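Local coordinates for protein cytochrome P450 (Novosphingobium aromaticivorans, PDB 3OFT) that is a heme-containing cytochrome P450, a mostly helical protein that holds protoporphyrin IX with its iron and a molecule of (2R,5R)-hexane-2,5-diol, at residues A[29-34]-A[308-313]; A[368-373]-A[391-396]. All blocks are in the same frame, centred on the assembly; numbering follows the deposited sequence.

Contact 1. Residues A[29-34]-A[308-313]; sequences AWKTLL and SVLHNL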
ATOM      1  N   ALA A  29     -17.004  -4.404   5.120  1.00 12.51           N
ATOM      2  CA  ALA A  29     -17.644  -3.798   3.915  1.00 12.20           C
ATOM      3  C   ALA A  29     -17.335  -4.559   2.610  1.00 12.27           C
ATOM      4  O   ALA A  29     -18.226  -4.791   1.793  1.00 12.94           O
ATOM      5  CB  ALA A  29     -17.295  -2.312   3.784  1.00 11.01           C
ATOM      6  N   TRP A  30     -16.071  -4.923   2.414  1.00 11.67           N
ATOM      7  CA  TRP A  30     -15.639  -5.718   1.270  1.00 10.75           C
ATOM      8  C   TRP A  30     -16.097  -7.162   1.341  1.00 11.51           C
ATOM      9  O   TRP A  30     -16.515  -7.744   0.332  1.00 11.28           O
ATOM     10  CB  TRP A  30     -14.112  -5.650   1.179  1.00 10.06           C
ATOM     11  CG  TRP A  30     -13.707  -4.467   0.384  1.00 10.84           C
ATOM     12  CD1 TRP A  30     -13.271  -3.234   0.848  1.00 12.16           C
ATOM     13  CD2 TRP A  30     -13.771  -4.372  -1.032  1.00 11.61           C
ATOM     14  NE1 TRP A  30     -13.043  -2.392  -0.234  1.00 11.69           N
ATOM     15  CE2 TRP A  30     -13.335  -3.068  -1.394  1.00 13.55           C
ATOM     16  CE3 TRP A  30     -14.150  -5.274  -2.046  1.00 10.61           C
ATOM     17  CZ2 TRP A  30     -13.236  -2.653  -2.746  1.00 10.71           C
ATOM     18  CZ3 TRP A  30     -14.077  -4.848  -3.378  1.00 12.03           C
ATOM     19  CH2 TRP A  30     -13.618  -3.561  -3.713  1.00 12.35           C
ATOM     20  N   LYS A  31     -16.041  -7.735   2.537  1.00 11.34           N
ATOM     21  CA  LYS A  31     -16.441  -9.130   2.710  1.00 13.48           C
ATOM     22  C   LYS A  31     -17.918  -9.436   2.425  1.00 14.17           C
ATOM     23  O   LYS A  31     -18.261 -10.603   2.222  1.00 14.04           O
ATOM     24  CB  LYS A  31     -16.038  -9.666   4.101  1.00 13.71           C
ATOM     25  CG  LYS A  31     -14.538 -10.005   4.153  1.00 16.32           C
ATOM     26  CD  LYS A  31     -14.103 -10.578   5.501  1.00 19.76           C
ATOM     27  CE  LYS A  31     -14.603 -12.010   5.689  1.00 22.73           C
ATOM     28  NZ  LYS A  31     -13.635 -12.854   6.498  1.00 22.80           N
ATOM     29  N   THR A  32     -18.767  -8.412   2.383  1.00 14.09           N
ATOM     30  CA  THR A  32     -20.160  -8.596   1.943  1.00 15.03           C
ATOM     31  C   THR A  32     -20.209  -9.277   0.571  1.00 15.47           C
ATOM     32  O   THR A  32     -21.157 -10.038   0.279  1.00 13.97           O
ATOM     33  CB  THR A  32     -20.933  -7.286   1.834  1.00 15.77           C
ATOM     34  OG1 THR A  32     -20.291  -6.432   0.866  1.00 16.30           O
ATOM     35  CG2 THR A  32     -20.978  -6.587   3.169  1.00 15.43           C
ATOM     36  N   LEU A  33     -19.184  -9.040  -0.254  1.00 13.58           N
ATOM     37  CA  LEU A  33     -19.153  -9.613  -1.597  1.00 13.84           C
ATOM     38  C   LEU A  33     -18.924 -11.124  -1.630  1.00 13.69           C
ATOM     39  O   LEU A  33     -19.183 -11.758  -2.639  1.00 14.66           O
ATOM     40  CB  LEU A  33     -18.104  -8.915  -2.500  1.00 13.98           C
ATOM     41  CG  LEU A  33     -18.372  -7.471  -2.941  1.00 14.09           C
ATOM     42  CD1 LEU A  33     -17.205  -6.999  -3.838  1.00 13.49           C
ATOM     43  CD2 LEU A  33     -19.696  -7.383  -3.709  1.00 14.56           C
ATOM     44  N   LEU A  34     -18.383 -11.696  -0.556  1.00 14.05           N
ATOM     45  CA  LEU A  34     -18.200 -13.140  -0.497  1.00 16.68           C
ATOM     46  C   LEU A  34     -19.537 -13.917  -0.496  1.00 18.02           C
ATOM     47  O   LEU A  34     -19.565 -15.153  -0.781  1.00 18.82           O
ATOM     48  CB  LEU A  34     -17.420 -13.489   0.765  1.00 16.17           C
ATOM     49  CG  LEU A  34     -15.890 -13.613   0.691  1.00 18.55           C
ATOM     50  CD1 LEU A  34     -15.189 -13.218  -0.560  1.00 14.01           C
ATOM     51  CD2 LEU A  34     -15.122 -13.239   2.026  1.00 16.31           C
ATOM     52  N   SER A 308      -7.270  -7.102  -2.645  1.00  7.57           N
ATOM     53  CA  SER A 308      -6.468  -8.109  -1.924  1.00  8.40           C
ATOM     54  C   SER A 308      -7.182  -8.695  -0.694  1.00  8.57           C
ATOM     55  O   SER A 308      -6.976  -9.872  -0.397  1.00  7.77           O
ATOM     56  CB  SER A 308      -5.089  -7.569  -1.529  1.00  9.18           C
ATOM     57  OG  SER A 308      -5.242  -6.464  -0.648  1.00  7.96           O
ATOM     58  N   VAL A 309      -8.035  -7.908  -0.033  1.00  7.58           N
ATOM     59  CA  VAL A 309      -8.770  -8.366   1.159  1.00  8.54           C
ATOM     60  C   VAL A 309      -9.613  -9.622   0.844  1.00  9.63           C
ATOM     61  O   VAL A 309      -9.740 -10.487   1.694  1.00 10.33           O
ATOM     62  CB  VAL A 309      -9.649  -7.233   1.799  1.00  7.95           C
ATOM     63  CG1 VAL A 309     -10.780  -6.824   0.845  1.00  7.59           C
ATOM     64  CG2 VAL A 309     -10.220  -7.662   3.208  1.00  8.34           C
ATOM     65  N   LEU A 310     -10.119  -9.760  -0.388  1.00  8.56           N
ATOM     66  CA  LEU A 310     -10.993 -10.870  -0.721  1.00  9.81           C
ATOM     67  C   LEU A 310     -10.212 -12.131  -1.118  1.00 10.22           C
ATOM     68  O   LEU A 310     -10.791 -13.181  -1.347  1.00 11.11           O
ATOM     69  CB  LEU A 310     -11.961 -10.404  -1.827  1.00 10.02           C
ATOM     70  CG  LEU A 310     -13.351  -9.959  -1.381  1.00 13.13           C
ATOM     71  CD1 LEU A 310     -13.635  -9.731   0.170  1.00 10.15           C
ATOM     72  CD2 LEU A 310     -14.149  -9.098  -2.322  1.00 13.90           C
ATOM     73  N   HIS A 311      -8.888 -12.045  -1.210  1.00 10.09           N
ATOM     74  CA  HIS A 311      -8.071 -13.285  -1.126  1.00 10.47           C
ATOM     75  C   HIS A 311      -7.708 -13.597   0.323  1.00 11.04           C
ATOM     76  O   HIS A 311      -8.096 -14.675   0.851  1.00 11.22           O
ATOM     77  CB  HIS A 311      -6.796 -13.183  -1.987  1.00 10.58           C
ATOM     78  CG  HIS A 311      -5.933 -14.409  -1.957  1.00 10.37           C
ATOM     79  ND1 HIS A 311      -6.417 -15.679  -2.183  1.00 15.25           N
ATOM     80  CD2 HIS A 311      -4.609 -14.547  -1.745  1.00  6.59           C
ATOM     81  CE1 HIS A 311      -5.427 -16.551  -2.087  1.00 10.03           C
ATOM     82  NE2 HIS A 311      -4.320 -15.887  -1.842  1.00 15.86           N
ATOM     83  N   ASN A 312      -6.963 -12.692   0.970  1.00  9.31           N
ATOM     84  CA  ASN A 312      -6.490 -12.942   2.346  1.00  8.73           C
ATOM     85  C   ASN A 312      -7.558 -13.323   3.347  1.00  8.80           C
ATOM     86  O   ASN A 312      -7.319 -14.192   4.183  1.00  8.71           O
ATOM     87  CB  ASN A 312      -5.752 -11.763   2.924  1.00  7.10           C
ATOM     88  CG  ASN A 312      -4.450 -11.485   2.207  1.00  7.48           C
ATOM     89  OD1 ASN A 312      -4.289 -11.801   1.017  1.00  9.45           O
ATOM     90  ND2 ASN A 312      -3.510 -10.892   2.929  1.00  9.74           N
ATOM     91  N   LEU A 313      -8.707 -12.672   3.290  1.00  8.05           N
ATOM     92  CA  LEU A 313      -9.707 -12.898   4.320  1.00  9.27           C
ATOM     93  C   LEU A 313     -10.889 -13.777   3.886  1.00 10.63           C
ATOM     94  O   LEU A 313     -11.933 -13.782   4.562  1.00 11.36           O
ATOM     95  CB  LEU A 313     -10.199 -11.549   4.883  1.00  8.96           C
ATOM     96  CG  LEU A 313      -9.099 -10.662   5.512  1.00  8.53           C
ATOM     97  CD1 LEU A 313      -9.764  -9.485   6.185  1.00  8.47           C
ATOM     98  CD2 LEU A 313      -8.205 -11.437   6.558  1.00 10.77           C
TER

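Contact 2. Residues A[368-373]-A[391-396]; sequences EFALAP and PLVWRA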
ATOM      1  N   GLU A 368       1.136   0.925  28.215  1.00 14.80           N
ATOM      2  CA  GLU A 368      -0.053   0.276  27.689  1.00 15.39           C
ATOM      3  C   GLU A 368      -0.966   1.361  27.143  1.00 14.72           C
ATOM      4  O   GLU A 368      -1.083   2.450  27.753  1.00 15.21           O
ATOM      5  CB  GLU A 368      -0.760  -0.543  28.768  1.00 16.88           C
ATOM      6  CG  GLU A 368      -1.935  -1.327  28.210  1.00 23.72           C
ATOM      7  CD  GLU A 368      -2.479  -2.403  29.155  1.00 32.87           C
ATOM      8  OE1 GLU A 368      -3.425  -3.093  28.731  1.00 32.89           O
ATOM      9  OE2 GLU A 368      -1.981  -2.564  30.310  1.00 37.63           O
ATOM     10  N   PHE A 369      -1.577   1.104  25.994  1.00 12.87           N
ATOM     11  CA  PHE A 369      -2.441   2.110  25.366  1.00 12.69           C
ATOM     12  C   PHE A 369      -3.780   1.501  24.948  1.00 12.85           C
ATOM     13  O   PHE A 369      -3.910   0.271  24.823  1.00 12.93           O
ATOM     14  CB  PHE A 369      -1.728   2.849  24.194  1.00 11.93           C
ATOM     15  CG  PHE A 369      -1.297   1.938  23.079  1.00 11.90           C
ATOM     16  CD1 PHE A 369      -2.113   1.736  21.961  1.00 13.38           C
ATOM     17  CD2 PHE A 369      -0.101   1.238  23.168  1.00 10.46           C
ATOM     18  CE1 PHE A 369      -1.732   0.869  20.926  1.00 12.80           C
ATOM     19  CE2 PHE A 369       0.287   0.325  22.120  1.00 10.78           C
ATOM     20  CZ  PHE A 369      -0.538   0.171  21.005  1.00 11.89           C
ATOM     21  N   ALA A 370      -4.782   2.362  24.717  1.00 12.60           N
ATOM     22  CA  ALA A 370      -6.136   1.912  24.409  1.00 12.48           C
ATOM     23  C   ALA A 370      -6.843   2.919  23.534  1.00 13.60           C
ATOM     24  O   ALA A 370      -6.377   4.061  23.376  1.00 11.18           O
ATOM     25  CB  ALA A 370      -6.958   1.724  25.732  1.00 13.78           C
ATOM     26  N   LEU A 371      -8.004   2.527  23.002  1.00 12.89           N
ATOM     27  CA  LEU A 371      -8.814   3.518  22.308  1.00 13.35           C
ATOM     28  C   LEU A 371      -9.380   4.538  23.323  1.00 13.51           C
ATOM     29  O   LEU A 371      -9.620   4.196  24.485  1.00 14.48           O
ATOM     30  CB  LEU A 371      -9.949   2.842  21.553  1.00 13.21           C
ATOM     31  CG  LEU A 371      -9.551   1.939  20.378  1.00 12.08           C
ATOM     32  CD1 LEU A 371     -10.824   1.257  19.921  1.00 16.92           C
ATOM     33  CD2 LEU A 371      -8.902   2.690  19.220  1.00 16.52           C
ATOM     34  N   ALA A 372      -9.578   5.772  22.880  1.00 13.16           N
ATOM     35  CA  ALA A 372     -10.242   6.794  23.706  1.00 15.24           C
ATOM     36  C   ALA A 372     -11.669   6.378  24.047  1.00 17.20           C
ATOM     37  O   ALA A 372     -12.337   5.731  23.232  1.00 16.56           O
ATOM     38  CB  ALA A 372     -10.251   8.131  23.003  1.00 14.40           C
ATOM     39  N   PRO A 373     -12.151   6.757  25.240  1.00 19.07           N
ATOM     40  CA  PRO A 373     -13.504   6.294  25.582  1.00 21.73           C
ATOM     41  C   PRO A 373     -14.653   6.917  24.773  1.00 24.01           C
ATOM     42  O   PRO A 373     -15.656   6.244  24.568  1.00 25.35           O
ATOM     43  CB  PRO A 373     -13.644   6.673  27.063  1.00 20.95           C
ATOM     44  CG  PRO A 373     -12.769   7.879  27.222  1.00 19.61           C
ATOM     45  CD  PRO A 373     -11.572   7.619  26.291  1.00 19.08           C
ATOM     46  N   PRO A 391      -8.177   7.450  17.669  1.00 12.14           N
ATOM     47  CA  PRO A 391      -7.864   8.186  18.887  1.00 11.75           C
ATOM     48  C   PRO A 391      -7.386   7.237  19.991  1.00 11.49           C
ATOM     49  O   PRO A 391      -8.159   6.375  20.457  1.00 11.91           O
ATOM     50  CB  PRO A 391      -9.215   8.815  19.258  1.00 12.02           C
ATOM     51  CG  PRO A 391     -10.240   7.809  18.777  1.00 13.77           C
ATOM     52  CD  PRO A 391      -9.635   7.213  17.497  1.00 11.82           C
ATOM     53  N   LEU A 392      -6.125   7.406  20.401  1.00 10.64           N
ATOM     54  CA  LEU A 392      -5.494   6.584  21.430  1.00 10.13           C
ATOM     55  C   LEU A 392      -5.311   7.381  22.706  1.00  9.42           C
ATOM     56  O   LEU A 392      -5.215   8.599  22.647  1.00 10.60           O
ATOM     57  CB  LEU A 392      -4.114   6.122  20.944  1.00 10.05           C
ATOM     58  CG  LEU A 392      -4.158   5.317  19.622  1.00  7.54           C
ATOM     59  CD1 LEU A 392      -2.750   4.869  19.246  1.00  9.31           C
ATOM     60  CD2 LEU A 392      -5.094   4.122  19.755  1.00  9.41           C
ATOM     61  N   VAL A 393      -5.229   6.677  23.838  1.00  9.94           N
ATOM     62  CA  VAL A 393      -4.976   7.254  25.146  1.00  9.54           C
ATOM     63  C   VAL A 393      -4.046   6.307  25.914  1.00 10.36           C
ATOM     64  O   VAL A 393      -4.012   5.085  25.647  1.00 10.87           O
ATOM     65  CB  VAL A 393      -6.297   7.508  25.954  1.00 10.10           C
ATOM     66  CG1 VAL A 393      -7.185   8.515  25.253  1.00 10.86           C
ATOM     67  CG2 VAL A 393      -7.096   6.182  26.211  1.00  9.90           C
ATOM     68  N   TRP A 394      -3.254   6.887  26.808  1.00 11.70           N
ATOM     69  CA  TRP A 394      -2.342   6.155  27.664  1.00 12.56           C
ATOM     70  C   TRP A 394      -1.959   7.027  28.859  1.00 14.61           C
ATOM     71  O   TRP A 394      -2.175   8.246  28.858  1.00 14.05           O
ATOM     72  CB  TRP A 394      -1.098   5.672  26.887  1.00 11.13           C
ATOM     73  CG  TRP A 394      -0.293   6.788  26.330  1.00 10.18           C
ATOM     74  CD1 TRP A 394       0.732   7.443  26.948  1.00 11.15           C
ATOM     75  CD2 TRP A 394      -0.456   7.406  25.038  1.00 10.15           C
ATOM     76  NE1 TRP A 394       1.220   8.451  26.115  1.00 10.54           N
ATOM     77  CE2 TRP A 394       0.507   8.444  24.946  1.00  9.08           C
ATOM     78  CE3 TRP A 394      -1.341   7.198  23.958  1.00  8.34           C
ATOM     79  CZ2 TRP A 394       0.633   9.263  23.820  1.00  8.41           C
ATOM     80  CZ3 TRP A 394      -1.216   8.028  22.826  1.00 12.53           C
ATOM     81  CH2 TRP A 394      -0.228   9.045  22.767  1.00 11.18           C
ATOM     82  N   ARG A 395      -1.400   6.400  29.892  1.00 16.00           N
ATOM     83  CA  ARG A 395      -0.970   7.149  31.069  1.00 20.14           C
ATOM     84  C   ARG A 395       0.454   7.580  30.796  1.00 20.78           C
ATOM     85  O   ARG A 395       1.332   6.744  30.659  1.00 21.22           O
ATOM     86  CB  ARG A 395      -0.989   6.247  32.297  1.00 20.32           C
ATOM     87  CG  ARG A 395      -2.353   5.840  32.761  1.00 24.46           C
ATOM     88  CD  ARG A 395      -2.189   5.052  34.072  1.00 34.23           C
ATOM     89  NE  ARG A 395      -3.430   4.422  34.510  1.00 39.42           N
ATOM     90  CZ  ARG A 395      -4.245   4.939  35.424  1.00 43.50           C
ATOM     91  NH1 ARG A 395      -3.945   6.107  35.993  1.00 45.27           N
ATOM     92  NH2 ARG A 395      -5.357   4.292  35.762  1.00 44.19           N
ATOM     93  N   ALA A 396       0.700   8.873  30.712  1.00 23.01           N
ATOM     94  CA  ALA A 396       2.061   9.339  30.359  1.00 24.75           C
ATOM     95  C   ALA A 396       2.970   9.444  31.592  1.00 25.80           C
ATOM     96  O   ALA A 396       2.576   9.003  32.701  1.00 28.42           O
ATOM     97  CB  ALA A 396       2.006  10.670  29.584  1.00 24.13           C
TER
HETATM   98  O   HOH W   1      -1.001   3.595  30.195  1.00 15.66           O

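Contact 1. Residues A[29-34]-A[308-313]
Leu-310 pushes its forked end between Trp-30, Leu-33 and Leu-34, and no other residue of the pair has as much surface covered by the other segment. Its CD2 methyl lies near the plane of the indole, at the ring edge, 3.8 Å from CE3 of Trp-30; the same methyl also touches CB and CD1 of Leu-33, whose side chain crosses that of Leu-310 at about a right angle. The other methyl, CD1, rests on the backbone, 3.5 Å from Trp-30 O. Leu-34 runs past Leu-310 in the opposite direction, with its CD1 3.8 Å from Leu-310 CG. A leucine suits this place because its two methyls spread far enough to serve a ring edge and a helix backbone at once. Just before it in sequence, Val-309 brings CG1 to 3.5 Å from CB of Trp-30. That methyl stands between the backbone N and the carbonyl carbon (chi1 66°), the rotamer that turns it to the indole side.

The contact joins helix 26-31, near the N-terminus, to the short helix 309-312 that follows strand 303-307 of the mixed beta sheet, so it belongs to the sheet-rich side of the P450 fold. Trp-30 reaches that strand too, touching Tyr-305 and Pro-307, while its ring meets those of Phe-14 and Tyr-26. Helix 54-62 supplies Val-57 against Leu-310.

At the edge, by the partly exposed Lys-31, the chemistry turns polar. Leu-313 is the first residue to leave the helical conformation, and its carbonyl oxygen accepts a hydrogen bond from Lys-31 NZ at 2.7 Å, in the carbonyl plane with a C=O...N angle of 155°. The lysine chain bends at chi3 (73°) and again at chi4, which brings its end across to Leu-313, and its ammonium also makes a salt bridge with Glu-322.

Contact 2. Residues A[368-373]-A[391-396]
Glu-368 meets the end of the other strand through its backbone: its carbonyl oxygen lies 3.3 Å from CB of Trp-394, and a water that donates to this oxygen accepts from Arg-395 N, bridging the strand ends. Phe-369 sets its CB 4.0 Å from Trp-394 CB, and its side chain lies beside that of Leu-392, pointing the same way, with CD1 of Phe-369 4.2 Å from CD1 of Leu-392. The strand backbone sends the phenylalanine to the face shared with Trp-394, where an apolar ring suits the burial.

Ala-370 and Val-393 form a hydrogen-bonded antiparallel pair. Ala-370 N donates to Val-393 O at 3.0 Å, and Val-393 N returns a bond to Ala-370 O at 2.9 Å, both nearly along the C=O axis. Their side chains share the sheet face turned from Phe-369, where a small methyl and a branched valine suit a partly exposed surface. Leu-371 and Leu-392 form a non-hydrogen-bonded pair whose side chains diverge at the backbone, yet CD2 of Leu-371 comes back to 4.1 Å from CD2 of Leu-392. Just past the strand, Ala-372 adds a last backbone bond: its N donates to Pro-391 O at 2.9 Å from above the carbonyl plane. Ala-372 CB fits against Pro-391 CB and lies 3.8 Å from Val-393 CG1.

Strand 386-394 also pairs with strands 133-135 and 378-380 in the small antiparallel sheet. Trp-394 NE1 donates a hydrogen bond to Arg-129 O, Phe-369 meets Trp-362 edge-to-face, and Phe-369, Leu-371 and Leu-392 all rest on Ala-251 of helix 221-252.

Contact 1 is a buried meeting of two helical segments, whereas contact 2 is a partly buried strand pair farther from the centre of the chain. They share no secondary-structure element: the first joins segments 29-34 and 308-313, 274 residues apart at their closest ends, and the second pairs segments 368-373 and 391-396, only 18 apart. Contact 1 is built mainly from apolar side-chain packing, with a single hydrogen bond across it at the edge; contact 2 relies on backbone hydrogen bonds, with apolar groups on both sheet faces. Their centres are 30 Å apart and their nearest atoms about 17 Å, so they do not touch, and they follow one another along the chain.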